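PDB 5T99: glycoside Hydrolase from Bacteroides uniformis, which probably hydrolyses beta-linked galactose units from agarose-derived oligosaccharides as a family 2 glycoside hydrolase, and binds the inhibitor D-galacto-isofagomine. Local coordinates for residues A[345-351]-A[365-371]; A[357-361]-A[402-408]; A[489-495]-A[547-553]. All coordinates share one frame; numbering follows the deposited sequence.

Contact 1: residues A[345-351]-A[365-371]. With GIF (D-galacto-isofagomine), chain C.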
loop_
_atom_site.group_PDB
_atom_site.type_symbol
_atom_site.label_atom_id
_atom_site.label_comp_id
_atom_site.label_asym_id
_atom_site.label_seq_id
_atom_site.Cartn_x
_atom_site.Cartn_y
_atom_site.Cartn_z
ATOM N N ILE A 345 7.575 -3.608 2.936
ATOM C CA ILE A 345 6.153 -3.384 3.175
ATOM C C ILE A 345 5.516 -4.699 3.621
ATOM O O ILE A 345 5.784 -5.741 3.037
ATOM C CB ILE A 345 5.407 -2.909 1.900
ATOM C CG1 ILE A 345 6.116 -1.731 1.213
ATOM C CG2 ILE A 345 3.961 -2.544 2.230
ATOM C CD1 ILE A 345 6.112 -0.425 1.983
ATOM N N ARG A 346 4.666 -4.641 4.644
ATOM C CA ARG A 346 3.777 -5.757 5.000
ATOM C C ARG A 346 2.371 -5.343 4.604
ATOM O O ARG A 346 1.911 -4.313 5.083
ATOM C CB ARG A 346 3.851 -6.017 6.504
ATOM C CG ARG A 346 2.886 -7.081 7.026
ATOM C CD ARG A 346 3.361 -7.706 8.339
ATOM N NE ARG A 346 2.390 -8.684 8.845
ATOM C CZ ARG A 346 1.499 -8.488 9.829
ATOM N NH1 ARG A 346 1.426 -7.340 10.521
ATOM N NH2 ARG A 346 0.657 -9.466 10.138
ATOM N N THR A 347 1.675 -6.127 3.769
ATOM C CA THR A 347 0.320 -5.745 3.300
ATOM C C THR A 347 -0.786 -6.131 4.300
ATOM O O THR A 347 -1.685 -6.938 4.018
ATOM C CB THR A 347 -0.010 -6.235 1.861
ATOM O OG1 THR A 347 -0.305 -7.634 1.832
ATOM C CG2 THR A 347 1.130 -5.950 0.921
ATOM N N SER A 348 -0.706 -5.528 5.478
ATOM C CA SER A 348 -1.701 -5.691 6.534
ATOM C C SER A 348 -3.113 -5.368 6.031
ATOM O O SER A 348 -3.302 -4.266 5.510
ATOM C CB SER A 348 -1.368 -4.694 7.629
ATOM O OG SER A 348 -1.180 -3.409 7.048
ATOM N N HIS A 349 -4.102 -6.270 6.120
ATOM C CA HIS A 349 -3.976 -7.721 6.366
ATOM C C HIS A 349 -4.798 -8.434 5.278
ATOM O O HIS A 349 -5.833 -9.072 5.541
ATOM C CB HIS A 349 -4.494 -8.108 7.755
ATOM C CG HIS A 349 -3.896 -7.317 8.866
ATOM N ND1 HIS A 349 -2.606 -7.511 9.311
ATOM C CD2 HIS A 349 -4.414 -6.333 9.637
ATOM C CE1 HIS A 349 -2.352 -6.676 10.304
ATOM N NE2 HIS A 349 -3.433 -5.947 10.518
ATOM N N ASN A 350 -4.320 -8.299 4.048
ATOM C CA ASN A 350 -5.100 -8.633 2.869
ATOM C C ASN A 350 -4.278 -8.367 1.624
ATOM O O ASN A 350 -3.323 -7.587 1.668
ATOM C CB ASN A 350 -6.379 -7.783 2.786
ATOM C CG ASN A 350 -6.111 -6.297 2.965
ATOM O OD1 ASN A 350 -6.195 -5.771 4.072
ATOM N ND2 ASN A 350 -5.760 -5.619 1.880
ATOM N N PRO A 351 -4.655 -8.994 0.504
ATOM C CA PRO A 351 -3.968 -8.656 -0.739
ATOM C C PRO A 351 -4.175 -7.188 -1.123
ATOM O O PRO A 351 -5.290 -6.679 -0.998
ATOM C CB PRO A 351 -4.639 -9.571 -1.770
ATOM C CG PRO A 351 -5.100 -10.745 -0.976
ATOM C CD PRO A 351 -5.521 -10.174 0.352
ATOM N N LEU A 365 11.092 -2.112 -3.391
ATOM C CA LEU A 365 10.678 -2.481 -2.042
ATOM C C LEU A 365 10.332 -3.964 -1.975
ATOM O O LEU A 365 9.694 -4.488 -2.881
ATOM C CB LEU A 365 9.444 -1.675 -1.641
ATOM C CG LEU A 365 9.618 -0.160 -1.530
ATOM C CD1 LEU A 365 8.247 0.490 -1.385
ATOM C CD2 LEU A 365 10.515 0.222 -0.357
ATOM N N VAL A 366 10.726 -4.636 -0.893
ATOM C CA VAL A 366 10.356 -6.035 -0.699
ATOM C C VAL A 366 9.034 -6.082 0.044
ATOM O O VAL A 366 8.761 -5.215 0.877
ATOM C CB VAL A 366 11.473 -6.883 -0.047
ATOM C CG1 VAL A 366 12.651 -6.973 -1.006
ATOM C CG2 VAL A 366 11.931 -6.350 1.307
ATOM N N VAL A 367 8.204 -7.072 -0.281
ATOM C CA VAL A 367 6.834 -7.142 0.190
ATOM C C VAL A 367 6.463 -8.497 0.820
ATOM O O VAL A 367 6.751 -9.556 0.259
ATOM C CB VAL A 367 5.851 -6.834 -0.953
ATOM C CG1 VAL A 367 4.406 -6.960 -0.481
ATOM C CG2 VAL A 367 6.106 -5.437 -1.514
ATOM N N LEU A 368 5.807 -8.426 1.984
ATOM C CA LEU A 368 5.116 -9.550 2.600
ATOM C C LEU A 368 3.647 -9.443 2.210
ATOM O O LEU A 368 2.942 -8.540 2.663
ATOM C CB LEU A 368 5.265 -9.514 4.116
ATOM C CG LEU A 368 6.609 -9.962 4.693
ATOM C CD1 LEU A 368 7.766 -9.198 4.075
ATOM C CD2 LEU A 368 6.627 -9.825 6.214
ATOM N N ASP A 369 3.197 -10.370 1.373
ATOM C CA ASP A 369 1.889 -10.312 0.726
ATOM C C ASP A 369 0.939 -11.162 1.574
ATOM O O ASP A 369 1.069 -12.400 1.607
ATOM C CB ASP A 369 2.058 -10.872 -0.687
ATOM C CG ASP A 369 0.970 -10.466 -1.654
ATOM O OD1 ASP A 369 -0.059 -9.885 -1.252
ATOM O OD2 ASP A 369 1.162 -10.776 -2.862
ATOM N N GLU A 370 0.017 -10.505 2.289
ATOM C CA GLU A 370 -0.770 -11.144 3.361
ATOM C C GLU A 370 -2.209 -11.439 2.938
ATOM O O GLU A 370 -2.883 -10.587 2.387
ATOM C CB GLU A 370 -0.756 -10.281 4.623
ATOM C CG GLU A 370 -1.357 -10.956 5.855
ATOM C CD GLU A 370 -0.915 -10.320 7.156
ATOM O OE1 GLU A 370 -1.472 -9.261 7.535
ATOM O OE2 GLU A 370 0.002 -10.882 7.801
ATOM N N ALA A 371 -2.679 -12.647 3.219
ATOM C CA ALA A 371 -3.949 -13.120 2.681
ATOM C C ALA A 371 -5.166 -12.772 3.545
ATOM O O ALA A 371 -6.176 -12.320 3.003
ATOM C CB ALA A 371 -3.893 -14.632 2.465
HETATM C C GIF C . -3.344 -5.748 14.294
HETATM N N GIF C . -2.505 -5.568 15.469
HETATM O O GIF C . -2.466 -1.726 17.618
HETATM C C1 GIF C . -3.576 -4.414 13.611
HETATM O O1 GIF C . -5.313 -3.701 15.112
HETATM C C2 GIF C . -4.028 -3.346 14.604
HETATM O O2 GIF C . -4.570 -4.573 12.601
HETATM C C3 GIF C . -3.042 -3.197 15.758
HETATM C C4 GIF C . -2.817 -4.540 16.447
HETATM C C5 GIF C . -3.537 -2.161 16.768
HETATM O O HOH W 1 3.287 -11.282 8.256
#
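The carboxylate of E370 is divided between H349 and R346, one oxygen to each. OE1 accepts from H349 ND1 at 2.7 Å, lying almost in the imidazole plane; the side chains run alongside each other, with ring and carboxylate planes 24° apart. The guanidinium plane of R346 stands nearly at right angles to the carboxylate (86°), with NH2 reaching the syn lone pair of OE2 at 2.8 Å in a bent salt bridge, while OE1 lies over one guanidinium face. With its CG opposite the backbone nitrogen (chi1 175°) and its chain extended to NE, R346 runs out to the glutamate. A water accepts from R346 NE. H349 NE2 is hydrogen-bonded to O2 of D-galacto-isofagomine, 2.7 Å away. R346 and E370 lie at the C-terminal ends of neighbouring parallel strands of the TIM barrel, joined as a beta-alpha-beta unit through helix 354-363, with H349 in the loop after the first strand, behind a cis peptide bond. S413 supplies OE2 with a further hydrogen bond. Replacing E370 by an alanine would probably leave H349 ND1 without its acceptor and R346 without this carboxylate mate, the imidazole freer to turn. T347 adds a second link: its OG1 accepts the backbone N-H of E370 at 2.9 Å and donates to the carbonyl of N350, while T347 CG2 packs on V367 CG1 at 3.7 Å.

Contact 2: residues A[357-361]-A[402-408]. With EDO (1,2-ethanediol), chain J; EDO (1,2-ethanediol), chain K.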
loop_
_atom_site.group_PDB
_atom_site.type_symbol
_atom_site.label_atom_id
_atom_site.label_comp_id
_atom_site.label_asym_id
_atom_site.label_seq_id
_atom_site.Cartn_x
_atom_site.Cartn_y
_atom_site.Cartn_z
ATOM N N LEU A 357 1.509 -3.258 -6.050
ATOM C CA LEU A 357 2.652 -4.177 -6.197
ATOM C C LEU A 357 3.530 -3.836 -7.391
ATOM O O LEU A 357 4.751 -4.003 -7.313
ATOM C CB LEU A 357 2.195 -5.640 -6.268
ATOM C CG LEU A 357 1.535 -6.134 -4.974
ATOM C CD1 LEU A 357 0.947 -7.512 -5.165
ATOM C CD2 LEU A 357 2.504 -6.144 -3.799
ATOM N N ASP A 358 2.928 -3.344 -8.479
ATOM C CA ASP A 358 3.717 -2.837 -9.605
ATOM C C ASP A 358 4.627 -1.705 -9.150
ATOM O O ASP A 358 5.774 -1.639 -9.571
ATOM C CB ASP A 358 2.840 -2.377 -10.776
ATOM C CG ASP A 358 2.170 -3.529 -11.498
ATOM O OD1 ASP A 358 2.706 -4.663 -11.475
ATOM O OD2 ASP A 358 1.097 -3.300 -12.097
ATOM N N LEU A 359 4.139 -0.842 -8.260
ATOM C CA LEU A 359 4.956 0.253 -7.734
ATOM C C LEU A 359 6.099 -0.264 -6.884
ATOM O O LEU A 359 7.239 0.181 -7.039
ATOM C CB LEU A 359 4.101 1.268 -6.959
ATOM C CG LEU A 359 3.161 2.109 -7.845
ATOM C CD1 LEU A 359 2.112 2.833 -7.009
ATOM C CD2 LEU A 359 3.959 3.115 -8.656
ATOM N N CYS A 360 5.805 -1.214 -6.003
ATOM C CA CYS A 360 6.838 -1.837 -5.160
ATOM C C CYS A 360 7.935 -2.455 -6.015
ATOM O O CYS A 360 9.115 -2.254 -5.733
ATOM C CB CYS A 360 6.238 -2.902 -4.221
ATOM S SG CYS A 360 5.152 -2.242 -2.924
ATOM N N ASP A 361 7.539 -3.185 -7.060
ATOM C CA ASP A 361 8.478 -3.711 -8.066
ATOM C C ASP A 361 9.369 -2.585 -8.630
ATOM O O ASP A 361 10.604 -2.666 -8.564
ATOM C CB ASP A 361 7.741 -4.378 -9.243
ATOM C CG ASP A 361 7.002 -5.661 -8.864
ATOM O OD1 ASP A 361 7.277 -6.259 -7.815
ATOM O OD2 ASP A 361 6.136 -6.089 -9.662
ATOM N N ARG A 402 -2.012 -14.638 -8.867
ATOM C CA ARG A 402 -1.977 -13.227 -9.254
ATOM C C ARG A 402 -0.599 -12.606 -9.049
ATOM O O ARG A 402 -0.127 -11.873 -9.923
ATOM C CB ARG A 402 -3.013 -12.428 -8.436
ATOM C CG ARG A 402 -3.308 -11.011 -8.917
ATOM C CD ARG A 402 -4.159 -10.210 -7.927
ATOM N NE ARG A 402 -3.386 -9.817 -6.755
ATOM C CZ ARG A 402 -3.725 -8.877 -5.868
ATOM N NH1 ARG A 402 -4.867 -8.180 -5.974
ATOM N NH2 ARG A 402 -2.897 -8.620 -4.859
ATOM N N ASP A 403 0.034 -12.891 -7.907
ATOM C CA ASP A 403 1.220 -12.132 -7.480
ATOM C C ASP A 403 2.584 -12.835 -7.575
ATOM O O ASP A 403 3.597 -12.206 -7.295
ATOM C CB ASP A 403 1.032 -11.621 -6.041
ATOM C CG ASP A 403 -0.117 -10.651 -5.907
ATOM O OD1 ASP A 403 -0.677 -10.247 -6.954
ATOM O OD2 ASP A 403 -0.462 -10.298 -4.750
ATOM N N ARG A 404 2.625 -14.100 -7.990
ATOM C CA ARG A 404 3.878 -14.866 -7.954
ATOM C C ARG A 404 4.922 -14.488 -9.019
ATOM O O ARG A 404 5.965 -15.133 -9.091
ATOM C CB ARG A 404 3.608 -16.368 -8.017
ATOM C CG ARG A 404 2.979 -16.863 -9.316
ATOM C CD ARG A 404 2.592 -18.309 -9.150
ATOM N NE ARG A 404 1.971 -18.879 -10.330
ATOM C CZ ARG A 404 1.745 -20.182 -10.508
ATOM N NH1 ARG A 404 2.096 -21.076 -9.578
ATOM N NH2 ARG A 404 1.163 -20.608 -11.633
ATOM N N ASN A 405 4.629 -13.490 -9.848
ATOM C CA ASN A 405 5.620 -12.904 -10.747
ATOM C C ASN A 405 6.215 -11.581 -10.280
ATOM O O ASN A 405 7.212 -11.142 -10.856
ATOM C CB ASN A 405 5.021 -12.730 -12.135
ATOM C CG ASN A 405 4.527 -14.035 -12.696
ATOM O OD1 ASN A 405 5.248 -15.035 -12.645
ATOM N ND2 ASN A 405 3.298 -14.056 -13.221
ATOM N N HIS A 406 5.632 -10.937 -9.272
ATOM C CA HIS A 406 6.187 -9.675 -8.761
ATOM C C HIS A 406 7.527 -9.920 -8.073
ATOM O O HIS A 406 7.583 -10.681 -7.112
ATOM C CB HIS A 406 5.248 -9.039 -7.735
ATOM C CG HIS A 406 3.992 -8.468 -8.312
ATOM N ND1 HIS A 406 3.977 -7.341 -9.102
ATOM C CD2 HIS A 406 2.698 -8.842 -8.166
ATOM C CE1 HIS A 406 2.728 -7.058 -9.435
ATOM N NE2 HIS A 406 1.935 -7.962 -8.893
ATOM N N PRO A 407 8.612 -9.286 -8.538
ATOM C CA PRO A 407 9.885 -9.470 -7.812
ATOM C C PRO A 407 9.918 -8.823 -6.424
ATOM O O PRO A 407 10.741 -9.215 -5.601
ATOM C CB PRO A 407 10.905 -8.792 -8.726
ATOM C CG PRO A 407 10.118 -7.794 -9.482
ATOM C CD PRO A 407 8.811 -8.477 -9.754
ATOM N N SER A 408 9.045 -7.847 -6.171
ATOM C CA SER A 408 8.935 -7.225 -4.851
ATOM C C SER A 408 8.494 -8.221 -3.779
ATOM O O SER A 408 8.933 -8.127 -2.656
ATOM C CB SER A 408 7.966 -6.031 -4.875
ATOM O OG SER A 408 6.656 -6.432 -5.240
HETATM C C1 EDO J . 9.890 -13.835 -9.781
HETATM O O1 EDO J . 8.768 -14.749 -9.885
HETATM C C2 EDO J . 10.191 -13.110 -11.098
HETATM O O2 EDO J . 10.005 -11.681 -11.005
HETATM C C1 EDO K . 1.739 -24.829 -11.828
HETATM O O1 EDO K . 2.295 -26.089 -12.229
HETATM C C2 EDO K . 1.819 -24.610 -10.322
HETATM O O2 EDO K . 0.576 -24.104 -9.816
#
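Both oxygens of D361, on helix 354-363, are taken by the loop after helix 388-403, and the histidine they hold also has the CB of L357 over its face. H406 ND1 donates to D361 OD2 at 2.6 Å in an almost straight bond (173°). The oxygen sits in the imidazole plane, but the nitrogen meets it on the syn side and 26° out of the carboxylate plane. The other oxygen, OD1, is gripped twice by S408: the hydroxyl OG donates from 2.7 Å and the backbone N from 2.9 Å, reaching it from opposite faces of the carboxylate. Three donors therefore fix the rotation of the D361 side chain. L357 CB rests centrally over the H406 ring, 3.5 Å from its centroid, a CH-pi contact, while D358 OD1 lies at the ring edge beside CE1. The S408 hydroxyl is placed for its bond by a chi1 of 61°, which sets OG between the backbone N and the carbonyl carbon; its CB packs on C360 CB at 3.6 Å. At the other end of the contact, R402 grips D403 side-on through NE and NH2, and R402 NH2 also bonds to the carbonyl of P352. The D403-H406 type I beta turn carries the chain from the end of helix 388-403 toward strand 409-416, and the loop is thus an alpha-to-beta connection of the TIM barrel, fastened through D361 to the neighbouring outer helix 354-363.

Contact 3: residues A[489-495]-A[547-553]; sequences PLYGSET and FMGEFIW. With GIF (D-galacto-isofagomine), chain C.
A chi1 of 63° at T495 sets its OG1 between the backbone N and the carbonyl carbon, from where it donates to the anti lone pair of E550 OE1 at 2.7 Å; E550 has the same first torsion, and the two side chains cross at about a right angle. E494 reaches out with an extended chain beyond CG and runs beside W553, its OE2 over the indole face near the rim. Both line the D-galacto-isofagomine pocket: E494 OE2 accepts from the ring nitrogen N of the ligand at 2.6 Å and also bonds to Y473 OH, while ligand C1 lies over the indole. Nearer the start of both segments, L490 CB makes a CH-pi contact over the F547 ring, 3.8 Å from its centroid, and the Y491 and F551 rings meet rim to rim with planes at 78°. The parallel pairing is interrupted by a corner at S493 and E494, with sound bonds on either side, G492 N to G549 O at 2.8 Å and W553 N to T495 O at 2.9 Å. The pair belongs to the TIM barrel, flanked by strand 468-472 beside 490-495 and by strand 305-313 beside 549-552, with helix 534-543 covering T495 and E550.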
loop_
_atom_site.group_PDB
_atom_site.type_symbol
_atom_site.label_atom_id
_atom_site.label_comp_id
_atom_site.label_asym_id
_atom_site.label_seq_id
_atom_site.Cartn_x
_atom_site.Cartn_y
_atom_site.Cartn_z
ATOM N N PRO A 489 13.459 -19.215 11.941
ATOM C CA PRO A 489 13.784 -17.876 11.441
ATOM C C PRO A 489 12.720 -16.889 11.921
ATOM O O PRO A 489 11.525 -17.244 11.937
ATOM C CB PRO A 489 13.739 -18.037 9.914
ATOM C CG PRO A 489 13.704 -19.509 9.650
ATOM C CD PRO A 489 13.043 -20.118 10.848
ATOM N N LEU A 490 13.149 -15.677 12.302
ATOM C CA LEU A 490 12.303 -14.723 13.027
ATOM C C LEU A 490 12.427 -13.293 12.517
ATOM O O LEU A 490 13.478 -12.878 12.019
ATOM C CB LEU A 490 12.632 -14.749 14.530
ATOM C CG LEU A 490 12.246 -16.028 15.274
ATOM C CD1 LEU A 490 13.106 -16.228 16.509
ATOM C CD2 LEU A 490 10.780 -16.025 15.657
ATOM N N TYR A 491 11.336 -12.547 12.648
ATOM C CA TYR A 491 11.337 -11.106 12.447
ATOM C C TYR A 491 10.172 -10.507 13.223
ATOM O O TYR A 491 9.298 -11.228 13.688
ATOM C CB TYR A 491 11.254 -10.750 10.944
ATOM C CG TYR A 491 9.937 -11.087 10.314
ATOM C CD1 TYR A 491 8.977 -10.110 10.065
ATOM C CD2 TYR A 491 9.637 -12.395 9.985
ATOM C CE1 TYR A 491 7.755 -10.443 9.495
ATOM C CE2 TYR A 491 8.421 -12.732 9.428
ATOM C CZ TYR A 491 7.478 -11.759 9.193
ATOM O OH TYR A 491 6.270 -12.115 8.645
ATOM N N GLY A 492 10.168 -9.189 13.368
ATOM C CA GLY A 492 9.057 -8.490 13.996
ATOM C C GLY A 492 8.026 -8.163 12.944
ATOM O O GLY A 492 8.185 -7.199 12.188
ATOM N N SER A 493 6.965 -8.961 12.875
ATOM C CA SER A 493 5.921 -8.743 11.861
ATOM C C SER A 493 5.055 -7.516 12.122
ATOM O O SER A 493 4.443 -6.992 11.194
ATOM C CB SER A 493 5.058 -9.988 11.671
ATOM O OG SER A 493 4.782 -10.627 12.899
ATOM N N GLU A 494 4.995 -7.057 13.368
ATOM C CA GLU A 494 4.252 -5.837 13.704
ATOM C C GLU A 494 4.891 -5.220 14.951
ATOM O O GLU A 494 5.135 -5.926 15.939
ATOM C CB GLU A 494 2.772 -6.152 13.915
ATOM C CG GLU A 494 1.810 -5.161 13.302
ATOM C CD GLU A 494 0.368 -5.498 13.638
ATOM O OE1 GLU A 494 -0.179 -6.418 13.004
ATOM O OE2 GLU A 494 -0.222 -4.843 14.538
ATOM N N THR A 495 5.214 -3.927 14.901
ATOM C CA THR A 495 6.003 -3.320 15.974
ATOM C C THR A 495 5.538 -1.909 16.345
ATOM O O THR A 495 4.912 -1.200 15.545
ATOM C CB THR A 495 7.515 -3.307 15.636
ATOM O OG1 THR A 495 7.770 -2.505 14.474
ATOM C CG2 THR A 495 8.034 -4.715 15.377
ATOM N N PHE A 547 17.088 -11.541 14.253
ATOM C CA PHE A 547 15.814 -10.983 13.805
ATOM C C PHE A 547 16.038 -10.193 12.512
ATOM O O PHE A 547 16.933 -9.356 12.433
ATOM C CB PHE A 547 15.123 -10.140 14.895
ATOM C CG PHE A 547 14.220 -10.945 15.794
ATOM C CD1 PHE A 547 12.853 -10.724 15.814
ATOM C CD2 PHE A 547 14.745 -11.962 16.604
ATOM C CE1 PHE A 547 12.026 -11.489 16.614
ATOM C CE2 PHE A 547 13.912 -12.735 17.414
ATOM C CZ PHE A 547 12.553 -12.493 17.416
ATOM N N MET A 548 15.224 -10.498 11.499
ATOM C CA MET A 548 15.438 -10.003 10.140
ATOM C C MET A 548 15.060 -8.543 9.998
ATOM O O MET A 548 15.490 -7.887 9.032
ATOM C CB MET A 548 14.625 -10.818 9.135
ATOM C CG MET A 548 14.995 -12.294 9.088
ATOM S SD MET A 548 13.834 -13.235 8.096
ATOM C CE MET A 548 14.400 -14.899 8.426
ATOM N N GLY A 549 14.238 -8.054 10.930
ATOM C CA GLY A 549 13.829 -6.649 10.976
ATOM C C GLY A 549 12.461 -6.464 11.616
ATOM O O GLY A 549 11.977 -7.339 12.340
ATOM N N GLU A 550 11.837 -5.328 11.313
ATOM C CA GLU A 550 10.547 -4.966 11.863
ATOM C C GLU A 550 9.607 -4.397 10.812
ATOM O O GLU A 550 10.035 -3.910 9.773
ATOM C CB GLU A 550 10.723 -3.947 12.983
ATOM C CG GLU A 550 11.328 -2.606 12.574
ATOM C CD GLU A 550 11.305 -1.598 13.713
ATOM O OE1 GLU A 550 10.228 -1.422 14.328
ATOM O OE2 GLU A 550 12.362 -0.989 13.994
ATOM N N PHE A 551 8.315 -4.453 11.110
ATOM C CA PHE A 551 7.301 -3.848 10.278
ATOM C C PHE A 551 6.383 -3.040 11.199
ATOM O O PHE A 551 5.605 -3.613 11.961
ATOM C CB PHE A 551 6.557 -4.940 9.508
ATOM C CG PHE A 551 7.371 -5.559 8.384
ATOM C CD1 PHE A 551 7.273 -5.071 7.085
ATOM C CD2 PHE A 551 8.243 -6.621 8.632
ATOM C CE1 PHE A 551 8.017 -5.636 6.055
ATOM C CE2 PHE A 551 8.996 -7.178 7.609
ATOM C CZ PHE A 551 8.888 -6.685 6.318
ATOM N N ILE A 552 6.490 -1.708 11.148
ATOM C CA ILE A 552 5.882 -0.867 12.184
ATOM C C ILE A 552 4.403 -0.746 11.939
ATOM O O ILE A 552 3.978 -0.844 10.804
ATOM C CB ILE A 552 6.535 0.537 12.282
ATOM C CG1 ILE A 552 6.037 1.473 11.164
ATOM C CG2 ILE A 552 8.059 0.409 12.342
ATOM C CD1 ILE A 552 6.691 2.831 11.150
ATOM N N TRP A 553 3.633 -0.552 13.011
ATOM C CA TRP A 553 2.198 -0.260 12.915
ATOM C C TRP A 553 1.944 1.237 13.210
ATOM O O TRP A 553 1.826 1.598 14.374
ATOM C CB TRP A 553 1.395 -1.135 13.902
ATOM C CG TRP A 553 -0.053 -1.042 13.581
ATOM C CD1 TRP A 553 -0.979 -0.207 14.140
ATOM C CD2 TRP A 553 -0.717 -1.736 12.528
ATOM N NE1 TRP A 553 -2.194 -0.359 13.506
ATOM C CE2 TRP A 553 -2.055 -1.290 12.509
ATOM C CE3 TRP A 553 -0.304 -2.694 11.591
ATOM C CZ2 TRP A 553 -2.990 -1.784 11.591
ATOM C CZ3 TRP A 553 -1.217 -3.181 10.694
ATOM C CH2 TRP A 553 -2.552 -2.733 10.694
HETATM C C GIF C . -3.344 -5.748 14.294
HETATM N N GIF C . -2.505 -5.568 15.469
HETATM O O GIF C . -2.466 -1.726 17.618
HETATM C C1 GIF C . -3.576 -4.414 13.611
HETATM O O1 GIF C . -5.313 -3.701 15.112
HETATM C C2 GIF C . -4.028 -3.346 14.604
HETATM O O2 GIF C . -4.570 -4.573 12.601
HETATM C C3 GIF C . -3.042 -3.197 15.758
HETATM C C4 GIF C . -2.817 -4.540 16.447
HETATM C C5 GIF C . -3.537 -2.161 16.768
#

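How the contacts relate
Contacts 1 and 3 belong to the same barrel sheet and both reach D-galacto-isofagomine; their centres are 13 Å apart. R346 NH1 forms a salt bridge with E494 OE1 at 3.1 Å, and H349 NE2 approaches W553 CH2 to 3.3 Å. R346 is thus second-shell to E494, while H349 binds the ligand directly. Contact 2 lies on the outer side of the barrel, 11 Å from contact 1 between centres. The strands of contact 1 flank helix 354-363, which carries one side of contact 2, and V367 N probably bonds to S408 O at 2.7 Å. Contacts 2 and 3 do not touch, their nearest atoms being about 9 Å apart.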